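Local coordinates for protein endoglucanase (Clostridium thermocellum, PDB 2YIK) that probably hydrolyses internal beta-1,4-glycosidic bonds of cellulose as a family 9 cellulase, with a catalytic domain that binds zinc and calcium ions, at residues H73-R78 against M202-W207; A77-D82 against V108-G113; D281-A286 against D320-T325; L329-D334 against D360-I365. All coordinates share one frame; numbering follows the deposited sequence.

Contact 1: residues H73-R78 against M202-W207; sequences HVYDAR and MFRRGW. With ZN (zinc ion), chain E.
Arg204 lays its guanidinium flat on one face of the His73 imidazole. The planes are 22° apart and the centres 3.7 Å. The arginine chain bends at chi3 (69°), which turns the group over the ring. Asp76 meets the same guanidinium at its edge. Arg204 NE donates to Asp76 OD1 at 2.9 Å, and Arg204 NH2 donates to Asp76 OD2 at 3.0 Å. Both oxygens use their syn lone pairs, and the two groups are nearly coplanar. This is a side-on, two-pronged salt bridge. Arg204 NH1 is held by the carbonyl of His120. Tyr75 comes across the arginine chain, with its OH 3.4 Å from Arg204 CD. The same hydroxyl donates to Met202 O at 2.6 Å, on a lone pair in the carbonyl plane. A water joins Asp76 OD1 to Arg204 O. His73 ND1 binds the zinc ion at 2.1 Å. Cys56, Cys72 and His115 complete this Cys2His2 site, and Asp200 accepts from His73 NE2. The chemistry is that of a second shell. Asp76 and His120 O help fix the rotation of Arg204, which covers one face of a zinc ligand. The carboxylate probably offsets the arginine charge beside the metal.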
loop_
_atom_site.group_PDB
_atom_site.type_symbol
_atom_site.label_atom_id
_atom_site.label_comp_id
_atom_site.label_asym_id
_atom_site.label_seq_id
_atom_site.Cartn_x
_atom_site.Cartn_y
_atom_site.Cartn_z
ATOM N N HIS A 73 2.864 9.486 19.314
ATOM C CA HIS A 73 1.645 8.810 19.746
ATOM C C HIS A 73 2.010 7.542 20.503
ATOM O O HIS A 73 1.389 6.491 20.322
ATOM C CB HIS A 73 0.767 8.481 18.535
ATOM C CG HIS A 73 0.553 9.649 17.624
ATOM N ND1 HIS A 73 1.224 9.800 16.431
ATOM C CD2 HIS A 73 -0.202 10.767 17.774
ATOM C CE1 HIS A 73 0.898 10.959 15.885
ATOM N NE2 HIS A 73 0.036 11.564 16.681
ATOM N N VAL A 74 3.022 7.648 21.362
ATOM C CA VAL A 74 3.459 6.491 22.123
ATOM C C VAL A 74 2.371 5.971 23.061
ATOM O O VAL A 74 2.446 4.836 23.524
ATOM C CB VAL A 74 4.770 6.782 22.908
ATOM C CG1 VAL A 74 5.876 7.180 21.929
ATOM C CG2 VAL A 74 4.543 7.879 23.945
ATOM N N TYR A 75 1.346 6.774 23.334
ATOM C CA TYR A 75 0.276 6.286 24.196
ATOM C C TYR A 75 -0.546 5.208 23.481
ATOM O O TYR A 75 -1.365 4.532 24.108
ATOM C CB TYR A 75 -0.634 7.425 24.692
ATOM C CG TYR A 75 -1.073 8.439 23.660
ATOM C CD1 TYR A 75 -0.206 9.446 23.232
ATOM C CD2 TYR A 75 -2.376 8.430 23.153
ATOM C CE1 TYR A 75 -0.629 10.431 22.330
ATOM C CE2 TYR A 75 -2.810 9.404 22.252
ATOM C CZ TYR A 75 -1.932 10.404 21.849
ATOM O OH TYR A 75 -2.362 11.391 20.989
ATOM N N ASP A 76 -0.318 5.056 22.172
ATOM C CA ASP A 76 -0.992 4.028 21.368
ATOM C C ASP A 76 -0.573 2.674 21.936
ATOM O O ASP A 76 -1.317 1.693 21.860
ATOM C CB ASP A 76 -0.524 4.048 19.902
ATOM C CG ASP A 76 -1.097 5.202 19.094
ATOM O OD1 ASP A 76 -1.986 5.929 19.587
ATOM O OD2 ASP A 76 -0.644 5.364 17.935
ATOM N N ALA A 77 0.639 2.636 22.486
ATOM C CA ALA A 77 1.200 1.414 23.048
ATOM C C ALA A 77 0.561 1.005 24.374
ATOM O O ALA A 77 0.814 -0.086 24.877
ATOM C CB ALA A 77 2.714 1.564 23.215
ATOM N N ARG A 78 -0.268 1.884 24.926
ATOM C CA ARG A 78 -0.951 1.616 26.183
ATOM C C ARG A 78 -2.413 2.001 26.063
ATOM O O ARG A 78 -2.951 2.680 26.938
ATOM C CB ARG A 78 -0.342 2.430 27.326
ATOM C CG ARG A 78 1.093 2.114 27.689
ATOM C CD ARG A 78 1.802 3.439 27.950
ATOM N NE ARG A 78 0.830 4.514 28.201
ATOM C CZ ARG A 78 1.078 5.814 28.042
ATOM N NH1 ARG A 78 2.274 6.219 27.627
ATOM N NH2 ARG A 78 0.118 6.712 28.280
ATOM N N MET A 202 -3.908 14.290 21.478
ATOM C CA MET A 202 -5.345 14.081 21.306
ATOM C C MET A 202 -5.780 12.618 21.347
ATOM O O MET A 202 -4.968 11.703 21.177
ATOM C CB MET A 202 -5.844 14.732 20.001
ATOM C CG MET A 202 -5.667 13.899 18.723
ATOM S SD MET A 202 -3.957 13.692 18.153
ATOM C CE MET A 202 -3.775 15.185 17.156
ATOM N N PHE A 203 -7.074 12.417 21.582
ATOM C CA PHE A 203 -7.685 11.090 21.667
ATOM C C PHE A 203 -7.511 10.266 20.382
ATOM O O PHE A 203 -7.850 10.716 19.287
ATOM C CB PHE A 203 -9.174 11.262 22.004
ATOM C CG PHE A 203 -9.961 9.976 22.058
ATOM C CD1 PHE A 203 -9.518 8.885 22.807
ATOM C CD2 PHE A 203 -11.192 9.888 21.410
ATOM C CE1 PHE A 203 -10.299 7.722 22.910
ATOM C CE2 PHE A 203 -11.975 8.740 21.502
ATOM C CZ PHE A 203 -11.531 7.654 22.256
ATOM N N ARG A 204 -6.978 9.055 20.533
ATOM C CA ARG A 204 -6.760 8.153 19.405
ATOM C C ARG A 204 -7.377 6.790 19.703
ATOM O O ARG A 204 -6.726 5.894 20.239
ATOM C CB ARG A 204 -5.265 8.009 19.120
ATOM C CG ARG A 204 -4.663 9.217 18.414
ATOM C CD ARG A 204 -3.148 9.227 18.518
ATOM N NE ARG A 204 -2.502 8.161 17.755
ATOM C CZ ARG A 204 -2.325 8.171 16.437
ATOM N NH1 ARG A 204 -2.749 9.201 15.717
ATOM N NH2 ARG A 204 -1.718 7.152 15.839
ATOM N N ARG A 205 -8.648 6.656 19.343
ATOM C CA ARG A 205 -9.400 5.436 19.564
ATOM C C ARG A 205 -8.841 4.278 18.743
ATOM O O ARG A 205 -8.300 4.477 17.649
ATOM C CB ARG A 205 -10.870 5.661 19.196
ATOM C CG ARG A 205 -11.809 4.605 19.742
ATOM C CD ARG A 205 -13.256 4.925 19.423
ATOM N NE ARG A 205 -14.158 4.093 20.217
ATOM C CZ ARG A 205 -15.431 3.865 19.919
ATOM N NH1 ARG A 205 -15.974 4.405 18.834
ATOM N NH2 ARG A 205 -16.155 3.086 20.704
ATOM N N GLY A 206 -8.955 3.073 19.295
ATOM C CA GLY A 206 -8.505 1.890 18.591
ATOM C C GLY A 206 -9.754 1.220 18.042
ATOM O O GLY A 206 -10.696 0.965 18.791
ATOM N N TRP A 207 -9.791 0.952 16.743
ATOM C CA TRP A 207 -10.963 0.316 16.152
ATOM C C TRP A 207 -10.580 -1.118 15.793
ATOM O O TRP A 207 -9.535 -1.371 15.179
ATOM C CB TRP A 207 -11.449 1.116 14.931
ATOM C CG TRP A 207 -11.550 2.621 15.188
ATOM C CD1 TRP A 207 -10.512 3.495 15.335
ATOM C CD2 TRP A 207 -12.750 3.408 15.304
ATOM N NE1 TRP A 207 -10.983 4.773 15.528
ATOM C CE2 TRP A 207 -12.350 4.750 15.513
ATOM C CE3 TRP A 207 -14.117 3.113 15.250
ATOM C CZ2 TRP A 207 -13.274 5.795 15.667
ATOM C CZ3 TRP A 207 -15.038 4.157 15.403
ATOM C CH2 TRP A 207 -14.606 5.480 15.608
HETATM ZN ZN ZN E . 2.532 8.744 15.236
HETATM O O HOH W 1 -4.173 5.676 21.350
#

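Contact 2: residues A77-D82 against V108-G113; sequences ARLPLD and VDVSGG
Ala77 lies over one face of the Asp109 carboxylate, the flat side-chain group of this contact. Asp109 OD1 is 3.1 Å from Ala77 CA and 3.4 Å from Ala77 CB. The same oxygen accepts two bonds from Ser111. Ser111 OG donates to the syn lone pair of Asp109 OD1 at 2.7 Å. Ser111 N comes nearly along the C-O axis and closes an Asx turn. With CG anti to the backbone N (chi1 -177°), the Asp109 carboxylate is carried to Ala77 and Ser111 together. Next to it, Leu79 and Val108 form an antiparallel hydrogen-bonded pair, part of a small two-stranded sheet. Leu79 N donates to Val108 O at 2.9 Å, and Val108 N donates to Leu79 O at 2.8 Å. Their side chains lie side by side on one face of the sheet, with Leu79 CB 3.9 Å from Val108 CG2. Leu79 CD2 then meets Val110 CG2 at 4.0 Å. Leu81 touches Val108 more loosely and also packs on helix 90-100. The Val108 side chain is about 5 Å from a calcium ion bound by residues including Asp105 and Lys107. Backbone pairing thus joins the two segments, while the doubly gripped Asp109 oxygen fixes the turn under Ala77.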
loop_
_atom_site.group_PDB
_atom_site.type_symbol
_atom_site.label_atom_id
_atom_site.label_comp_id
_atom_site.label_asym_id
_atom_site.label_seq_id
_atom_site.Cartn_x
_atom_site.Cartn_y
_atom_site.Cartn_z
ATOM N N ALA A 77 0.639 2.636 22.486
ATOM C CA ALA A 77 1.200 1.414 23.048
ATOM C C ALA A 77 0.561 1.005 24.374
ATOM O O ALA A 77 0.814 -0.086 24.877
ATOM C CB ALA A 77 2.714 1.564 23.215
ATOM N N ARG A 78 -0.268 1.884 24.926
ATOM C CA ARG A 78 -0.951 1.616 26.183
ATOM C C ARG A 78 -2.413 2.001 26.063
ATOM O O ARG A 78 -2.951 2.680 26.938
ATOM C CB ARG A 78 -0.342 2.430 27.326
ATOM C CG ARG A 78 1.093 2.114 27.689
ATOM C CD ARG A 78 1.802 3.439 27.950
ATOM N NE ARG A 78 0.830 4.514 28.201
ATOM C CZ ARG A 78 1.078 5.814 28.042
ATOM N NH1 ARG A 78 2.274 6.219 27.627
ATOM N NH2 ARG A 78 0.118 6.712 28.280
ATOM N N LEU A 79 -3.054 1.591 24.971
ATOM C CA LEU A 79 -4.469 1.894 24.763
ATOM C C LEU A 79 -5.313 1.179 25.820
ATOM O O LEU A 79 -5.183 -0.031 25.997
ATOM C CB LEU A 79 -4.907 1.419 23.380
ATOM C CG LEU A 79 -6.373 1.686 23.033
ATOM C CD1 LEU A 79 -6.594 3.178 22.903
ATOM C CD2 LEU A 79 -6.739 0.991 21.738
ATOM N N PRO A 80 -6.182 1.916 26.541
ATOM C CA PRO A 80 -7.014 1.267 27.561
ATOM C C PRO A 80 -8.021 0.314 26.938
ATOM O O PRO A 80 -8.703 0.656 25.974
ATOM C CB PRO A 80 -7.697 2.444 28.257
ATOM C CG PRO A 80 -6.690 3.543 28.123
ATOM C CD PRO A 80 -6.256 3.382 26.673
ATOM N N LEU A 81 -8.123 -0.878 27.506
ATOM C CA LEU A 81 -9.041 -1.881 26.998
ATOM C C LEU A 81 -10.448 -1.706 27.568
ATOM O O LEU A 81 -10.774 -2.271 28.607
ATOM C CB LEU A 81 -8.506 -3.281 27.327
ATOM C CG LEU A 81 -9.315 -4.496 26.858
ATOM C CD1 LEU A 81 -9.429 -4.495 25.337
ATOM C CD2 LEU A 81 -8.636 -5.771 27.345
ATOM N N ASP A 82 -11.266 -0.897 26.899
ATOM C CA ASP A 82 -12.653 -0.683 27.315
ATOM C C ASP A 82 -13.485 -0.287 26.102
ATOM O O ASP A 82 -12.940 -0.077 25.018
ATOM C CB ASP A 82 -12.762 0.377 28.428
ATOM C CG ASP A 82 -12.238 1.737 28.009
ATOM O OD1 ASP A 82 -12.783 2.344 27.058
ATOM O OD2 ASP A 82 -11.276 2.205 28.642
ATOM N N VAL A 108 -3.637 -2.319 25.819
ATOM C CA VAL A 108 -3.136 -3.096 24.692
ATOM C C VAL A 108 -2.216 -2.200 23.880
ATOM O O VAL A 108 -2.333 -0.974 23.924
ATOM C CB VAL A 108 -4.271 -3.631 23.795
ATOM C CG1 VAL A 108 -5.154 -4.592 24.591
ATOM C CG2 VAL A 108 -5.076 -2.482 23.236
ATOM N N ASP A 109 -1.294 -2.818 23.152
ATOM C CA ASP A 109 -0.338 -2.087 22.335
ATOM C C ASP A 109 -0.707 -2.110 20.846
ATOM O O ASP A 109 -0.545 -3.126 20.171
ATOM C CB ASP A 109 1.057 -2.689 22.539
ATOM C CG ASP A 109 2.140 -1.946 21.778
ATOM O OD1 ASP A 109 1.832 -0.957 21.073
ATOM O OD2 ASP A 109 3.316 -2.361 21.884
ATOM N N VAL A 110 -1.220 -0.992 20.338
ATOM C CA VAL A 110 -1.566 -0.904 18.921
ATOM C C VAL A 110 -0.720 0.199 18.286
ATOM O O VAL A 110 -1.154 0.897 17.366
ATOM C CB VAL A 110 -3.074 -0.613 18.691
ATOM C CG1 VAL A 110 -3.906 -1.816 19.115
ATOM C CG2 VAL A 110 -3.497 0.620 19.447
ATOM N N SER A 111 0.503 0.335 18.789
ATOM C CA SER A 111 1.442 1.329 18.298
ATOM C C SER A 111 2.231 0.783 17.111
ATOM O O SER A 111 2.261 -0.425 16.862
ATOM C CB SER A 111 2.424 1.727 19.403
ATOM O OG SER A 111 3.370 0.695 19.639
ATOM N N GLY A 112 2.868 1.692 16.382
ATOM C CA GLY A 112 3.665 1.298 15.237
ATOM C C GLY A 112 3.017 1.625 13.909
ATOM O O GLY A 112 2.014 2.333 13.850
ATOM N N GLY A 113 3.592 1.106 12.833
ATOM C CA GLY A 113 3.023 1.378 11.529
ATOM C C GLY A 113 3.292 2.789 11.035
ATOM O O GLY A 113 4.225 3.461 11.490
#

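Contact 3: residues D281-A286 against D320-T325; sequences DYCWAA and DVWSGT. With CA (calcium ion), chain C.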
loop_
_atom_site.group_PDB
_atom_site.type_symbol
_atom_site.label_atom_id
_atom_site.label_comp_id
_atom_site.label_asym_id
_atom_site.label_seq_id
_atom_site.Cartn_x
_atom_site.Cartn_y
_atom_site.Cartn_z
ATOM N N ASP A 281 -9.968 -7.661 -2.440
ATOM C CA ASP A 281 -8.958 -7.862 -1.398
ATOM C C ASP A 281 -8.881 -9.345 -1.023
ATOM O O ASP A 281 -7.798 -9.882 -0.774
ATOM C CB ASP A 281 -9.308 -7.075 -0.136
ATOM C CG ASP A 281 -9.574 -5.606 -0.408
ATOM O OD1 ASP A 281 -8.630 -4.854 -0.717
ATOM O OD2 ASP A 281 -10.749 -5.218 -0.296
ATOM N N TYR A 282 -10.045 -9.989 -0.967
ATOM C CA TYR A 282 -10.134 -11.403 -0.627
ATOM C C TYR A 282 -9.360 -12.222 -1.665
ATOM O O TYR A 282 -8.538 -13.066 -1.311
ATOM C CB TYR A 282 -11.607 -11.831 -0.594
ATOM C CG TYR A 282 -11.855 -13.210 -0.020
ATOM C CD1 TYR A 282 -11.864 -13.428 1.360
ATOM C CD2 TYR A 282 -12.069 -14.303 -0.862
ATOM C CE1 TYR A 282 -12.080 -14.703 1.888
ATOM C CE2 TYR A 282 -12.286 -15.579 -0.349
ATOM C CZ TYR A 282 -12.289 -15.774 1.025
ATOM O OH TYR A 282 -12.481 -17.040 1.527
ATOM N N CYS A 283 -9.613 -11.953 -2.946
ATOM C CA CYS A 283 -8.939 -12.668 -4.029
ATOM C C CYS A 283 -7.440 -12.367 -4.082
ATOM O O CYS A 283 -6.636 -13.248 -4.377
ATOM C CB CYS A 283 -9.598 -12.335 -5.375
ATOM S SG CYS A 283 -11.265 -13.027 -5.525
ATOM N N TRP A 284 -7.086 -11.120 -3.783
ATOM C CA TRP A 284 -5.701 -10.646 -3.738
ATOM C C TRP A 284 -4.932 -11.468 -2.682
ATOM O O TRP A 284 -3.852 -11.983 -2.953
ATOM C CB TRP A 284 -5.738 -9.147 -3.397
ATOM C CG TRP A 284 -4.461 -8.410 -3.045
ATOM C CD1 TRP A 284 -4.232 -7.724 -1.888
ATOM C CD2 TRP A 284 -3.354 -8.098 -3.909
ATOM N NE1 TRP A 284 -3.077 -6.994 -1.976
ATOM C CE2 TRP A 284 -2.518 -7.196 -3.209
ATOM C CE3 TRP A 284 -3.000 -8.468 -5.213
ATOM C CZ2 TRP A 284 -1.341 -6.674 -3.756
ATOM C CZ3 TRP A 284 -1.824 -7.944 -5.764
ATOM C CH2 TRP A 284 -1.017 -7.051 -5.035
ATOM N N ALA A 285 -5.506 -11.596 -1.490
ATOM C CA ALA A 285 -4.888 -12.373 -0.415
ATOM C C ALA A 285 -4.805 -13.852 -0.811
ATOM O O ALA A 285 -3.772 -14.499 -0.630
ATOM C CB ALA A 285 -5.694 -12.227 0.865
ATOM N N ALA A 286 -5.901 -14.375 -1.355
ATOM C CA ALA A 286 -5.962 -15.774 -1.767
ATOM C C ALA A 286 -4.893 -16.102 -2.803
ATOM O O ALA A 286 -4.222 -17.130 -2.704
ATOM C CB ALA A 286 -7.353 -16.102 -2.324
ATOM N N ASP A 320 -9.384 -0.684 -4.785
ATOM C CA ASP A 320 -9.588 -1.666 -5.847
ATOM C C ASP A 320 -8.282 -2.343 -6.243
ATOM O O ASP A 320 -7.463 -1.770 -6.954
ATOM C CB ASP A 320 -10.193 -1.011 -7.086
ATOM C CG ASP A 320 -10.624 -2.029 -8.127
ATOM O OD1 ASP A 320 -9.953 -3.075 -8.272
ATOM O OD2 ASP A 320 -11.632 -1.778 -8.810
ATOM N N VAL A 321 -8.100 -3.575 -5.790
ATOM C CA VAL A 321 -6.888 -4.310 -6.099
ATOM C C VAL A 321 -7.123 -5.452 -7.090
ATOM O O VAL A 321 -6.373 -6.428 -7.121
ATOM C CB VAL A 321 -6.232 -4.849 -4.798
ATOM C CG1 VAL A 321 -5.807 -3.674 -3.917
ATOM C CG2 VAL A 321 -7.208 -5.778 -4.045
ATOM N N TRP A 322 -8.164 -5.323 -7.910
ATOM C CA TRP A 322 -8.468 -6.348 -8.911
ATOM C C TRP A 322 -7.337 -6.500 -9.941
ATOM O O TRP A 322 -7.001 -7.614 -10.334
ATOM C CB TRP A 322 -9.772 -6.024 -9.657
ATOM C CG TRP A 322 -11.055 -6.441 -8.958
ATOM C CD1 TRP A 322 -12.144 -5.653 -8.717
ATOM C CD2 TRP A 322 -11.394 -7.757 -8.473
ATOM N NE1 TRP A 322 -13.133 -6.384 -8.096
ATOM C CE2 TRP A 322 -12.697 -7.664 -7.912
ATOM C CE3 TRP A 322 -10.708 -8.978 -8.405
ATOM C CZ2 TRP A 322 -13.351 -8.780 -7.358
ATOM C CZ3 TRP A 322 -11.361 -10.086 -7.846
ATOM C CH2 TRP A 322 -12.659 -9.967 -7.306
ATOM N N SER A 323 -6.749 -5.391 -10.383
ATOM C CA SER A 323 -5.689 -5.476 -11.378
ATOM C C SER A 323 -4.448 -6.150 -10.815
ATOM O O SER A 323 -3.791 -6.911 -11.510
ATOM C CB SER A 323 -5.346 -4.091 -11.952
ATOM O OG SER A 323 -5.023 -3.161 -10.941
ATOM N N GLY A 324 -4.132 -5.875 -9.555
ATOM C CA GLY A 324 -2.981 -6.513 -8.940
ATOM C C GLY A 324 -3.266 -8.002 -8.817
ATOM O O GLY A 324 -2.400 -8.842 -9.074
ATOM N N THR A 325 -4.496 -8.322 -8.429
ATOM C CA THR A 325 -4.920 -9.708 -8.277
ATOM C C THR A 325 -4.748 -10.441 -9.605
ATOM O O THR A 325 -4.179 -11.528 -9.651
ATOM C CB THR A 325 -6.404 -9.787 -7.819
ATOM O OG1 THR A 325 -6.538 -9.190 -6.524
ATOM C CG2 THR A 325 -6.875 -11.227 -7.740
HETATM CA CA CA C . -11.709 -3.577 -2.060
HETATM O O HOH W 2 -9.363 -2.502 -1.766
HETATM O O HOH W 3 -12.701 -1.403 -1.058
#
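Trp284 and Cys283 of helix 279-293 pack against the start of helix 322-336, a helix-helix contact within the (alpha/alpha)6 barrel expected of family 9. The apolar contacts centre on Val321, at the N-cap position. Its CB lies over one face of the Trp284 indole, and Val321 CG2 is 3.7 Å from Trp284 CB. The six-membered side of the indole reaches Gly324, where Trp284 CZ3 is 3.4 Å from Gly324 C. Gly324 has no side chain, which permits this approach. Trp284 CG is anti to the backbone N (chi1 170°), and this lays the ring along the helix start, its six-membered end at Gly324. Thr325 OG1 packs 3.2 Å from Trp284 CB. A sulfur-aromatic contact joins the helices on Cys283. Its SG sits at the edge of the Trp322 ring, 3.7 Å from Trp322 CZ3. The polar bonds are local to each segment. Asp320 OD1 accepts from Trp322 N in an Asx turn at the helix start. Thr325 OG1 donates to Val321 O at 2.8 Å, from above the carbonyl plane. Asp281 OD2 binds calcium at 2.6 Å, together with Asp280, the carbonyl of Lys277 and two waters. One of these waters also donates to Asp281 OD1.

Contact 4: residues L329-D334 against D360-I365; sequences LAEIND and DFWKPI
Trp362 lays its indole on Ala330 where the turn before helix 363-373 meets helix 322-336, in what is probably the (alpha/alpha)6 barrel of family 9. From CB, the side chain leaves with CG anti to the carbonyl carbon (chi1 -84°), and this brings the ring over the helix. Trp362 CG is 3.7 Å from Ala330 CB. CD1 lies beside Asp334 OD2. NE1 donates to that oxygen at 2.7 Å from Trp362 NE1 to Asp334 OD2, and the bond is nearly straight at 171°. The oxygen lies in the ring plane and is met on its syn side, somewhat out of the carboxylate plane. CD2 and CE2 carry the CH-pi contact, with Ala330 CB 3.4 Å from the centroid of the five-membered ring. At the far end, CZ2 comes 3.9 Å from Glu331 CG. His410 and Tyr406 meet the same indole edge-to-face. The bond and the methyl contact help fix its tilt. Asp360 caps the turn by accepting from Trp362 N. Phe361 packs beside it, with CB 3.6 Å from Ala330 CA. The side chains of Asn333, a calcium ligand, and Phe361 cross at about a right angle, and Asn333 CB is 3.6 Å from Phe361 CD2.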
loop_
_atom_site.group_PDB
_atom_site.type_symbol
_atom_site.label_atom_id
_atom_site.label_comp_id
_atom_site.label_asym_id
_atom_site.label_seq_id
_atom_site.Cartn_x
_atom_site.Cartn_y
_atom_site.Cartn_z
ATOM N N LEU A 329 -2.567 -13.904 -10.295
ATOM C CA LEU A 329 -3.193 -15.111 -10.815
ATOM C C LEU A 329 -2.537 -15.490 -12.145
ATOM O O LEU A 329 -2.379 -16.665 -12.455
ATOM C CB LEU A 329 -4.702 -14.903 -10.999
ATOM C CG LEU A 329 -5.520 -14.881 -9.700
ATOM C CD1 LEU A 329 -6.985 -14.606 -10.006
ATOM C CD2 LEU A 329 -5.377 -16.219 -8.987
ATOM N N ALA A 330 -2.139 -14.493 -12.926
ATOM C CA ALA A 330 -1.497 -14.772 -14.201
ATOM C C ALA A 330 -0.094 -15.345 -13.979
ATOM O O ALA A 330 0.327 -16.256 -14.694
ATOM C CB ALA A 330 -1.426 -13.509 -15.045
ATOM N N GLU A 331 0.627 -14.809 -12.997
ATOM C CA GLU A 331 1.968 -15.304 -12.698
ATOM C C GLU A 331 1.855 -16.726 -12.155
ATOM O O GLU A 331 2.705 -17.560 -12.420
ATOM C CB GLU A 331 2.669 -14.393 -11.681
ATOM C CG GLU A 331 2.927 -12.990 -12.211
ATOM C CD GLU A 331 3.590 -12.056 -11.205
ATOM O OE1 GLU A 331 4.192 -12.528 -10.219
ATOM O OE2 GLU A 331 3.513 -10.830 -11.415
ATOM N N ILE A 332 0.795 -16.993 -11.400
ATOM C CA ILE A 332 0.559 -18.317 -10.842
ATOM C C ILE A 332 0.333 -19.296 -11.994
ATOM O O ILE A 332 0.855 -20.413 -11.996
ATOM C CB ILE A 332 -0.674 -18.293 -9.907
ATOM C CG1 ILE A 332 -0.271 -17.691 -8.557
ATOM C CG2 ILE A 332 -1.270 -19.693 -9.759
ATOM C CD1 ILE A 332 -1.435 -17.371 -7.656
ATOM N N ASN A 333 -0.439 -18.857 -12.982
ATOM C CA ASN A 333 -0.719 -19.691 -14.132
ATOM C C ASN A 333 0.544 -19.973 -14.934
ATOM O O ASN A 333 0.746 -21.093 -15.398
ATOM C CB ASN A 333 -1.744 -19.033 -15.049
ATOM C CG ASN A 333 -2.005 -19.859 -16.281
ATOM O OD1 ASN A 333 -1.619 -19.496 -17.394
ATOM N ND2 ASN A 333 -2.643 -20.995 -16.082
ATOM N N ASP A 334 1.384 -18.954 -15.104
ATOM C CA ASP A 334 2.626 -19.108 -15.858
ATOM C C ASP A 334 3.568 -20.078 -15.163
ATOM O O ASP A 334 4.218 -20.899 -15.806
ATOM C CB ASP A 334 3.345 -17.763 -16.018
ATOM C CG ASP A 334 2.671 -16.843 -17.030
ATOM O OD1 ASP A 334 1.831 -17.318 -17.825
ATOM O OD2 ASP A 334 3.004 -15.637 -17.038
ATOM N N ASP A 360 -7.760 -16.074 -20.546
ATOM C CA ASP A 360 -6.310 -15.957 -20.611
ATOM C C ASP A 360 -6.020 -15.025 -19.448
ATOM O O ASP A 360 -6.368 -13.843 -19.481
ATOM C CB ASP A 360 -5.855 -15.345 -21.943
ATOM C CG ASP A 360 -4.344 -15.105 -22.002
ATOM O OD1 ASP A 360 -3.704 -14.907 -20.946
ATOM O OD2 ASP A 360 -3.786 -15.091 -23.119
ATOM N N PHE A 361 -5.396 -15.567 -18.411
ATOM C CA PHE A 361 -5.119 -14.790 -17.216
ATOM C C PHE A 361 -4.422 -13.441 -17.408
ATOM O O PHE A 361 -4.675 -12.520 -16.642
ATOM C CB PHE A 361 -4.403 -15.676 -16.185
ATOM C CG PHE A 361 -5.315 -16.715 -15.562
ATOM C CD1 PHE A 361 -6.366 -16.326 -14.733
ATOM C CD2 PHE A 361 -5.164 -18.072 -15.854
ATOM C CE1 PHE A 361 -7.257 -17.268 -14.210
ATOM C CE2 PHE A 361 -6.052 -19.024 -15.334
ATOM C CZ PHE A 361 -7.099 -18.618 -14.511
ATOM N N TRP A 362 -3.577 -13.306 -18.426
ATOM C CA TRP A 362 -2.915 -12.021 -18.677
ATOM C C TRP A 362 -3.766 -11.056 -19.516
ATOM O O TRP A 362 -3.505 -9.850 -19.533
ATOM C CB TRP A 362 -1.575 -12.219 -19.395
ATOM C CG TRP A 362 -0.419 -12.541 -18.498
ATOM C CD1 TRP A 362 0.358 -13.663 -18.543
ATOM C CD2 TRP A 362 0.114 -11.728 -17.439
ATOM N NE1 TRP A 362 1.337 -13.601 -17.581
ATOM C CE2 TRP A 362 1.210 -12.423 -16.884
ATOM C CE3 TRP A 362 -0.234 -10.479 -16.896
ATOM C CZ2 TRP A 362 1.971 -11.920 -15.825
ATOM C CZ3 TRP A 362 0.522 -9.972 -15.835
ATOM C CH2 TRP A 362 1.610 -10.696 -15.312
ATOM N N LYS A 363 -4.778 -11.579 -20.207
ATOM C CA LYS A 363 -5.619 -10.756 -21.074
ATOM C C LYS A 363 -6.280 -9.563 -20.381
ATOM O O LYS A 363 -6.292 -8.460 -20.927
ATOM C CB LYS A 363 -6.674 -11.630 -21.776
ATOM C CG LYS A 363 -7.512 -10.906 -22.822
ATOM C CD LYS A 363 -6.637 -10.158 -23.820
ATOM C CE LYS A 363 -7.450 -9.606 -24.992
ATOM N NZ LYS A 363 -6.542 -8.954 -25.981
ATOM N N PRO A 364 -6.833 -9.755 -19.171
ATOM C CA PRO A 364 -7.456 -8.593 -18.530
ATOM C C PRO A 364 -6.478 -7.441 -18.294
ATOM O O PRO A 364 -6.859 -6.269 -18.349
ATOM C CB PRO A 364 -7.994 -9.170 -17.225
ATOM C CG PRO A 364 -8.330 -10.581 -17.605
ATOM C CD PRO A 364 -7.113 -10.985 -18.410
ATOM N N ILE A 365 -5.218 -7.777 -18.031
ATOM C CA ILE A 365 -4.205 -6.760 -17.794
ATOM C C ILE A 365 -3.695 -6.192 -19.116
ATOM O O ILE A 365 -3.288 -5.033 -19.184
ATOM C CB ILE A 365 -3.039 -7.337 -16.941
ATOM C CG1 ILE A 365 -3.448 -7.352 -15.458
ATOM C CG2 ILE A 365 -1.759 -6.538 -17.165
ATOM C CD1 ILE A 365 -3.742 -5.971 -14.886
HETATM O O HOH W 4 -4.072 -18.157 -19.343
#

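Contact 1 and contact 2 start from the same stretch near the N terminus and share Ala77 and Arg78. Contact 2 closes a short loop of 25 residues. It is nested inside the longer loop closed by contact 1, which reaches strand 206-209. The two touch, and Asp76 O probably bonds to Val110 N. Together they join the zinc site to a calcium loop. Contacts 3 and 4 follow in series, neither nested, and close loops of 33 and 25 residues. Both use helix 322-336. Contact 3 ties its start to helix 279-293, and contact 4 ties its later turns to the turn that leads into helix 363-373. Contact 4 lies across the chain's centre from contacts 1 and 2.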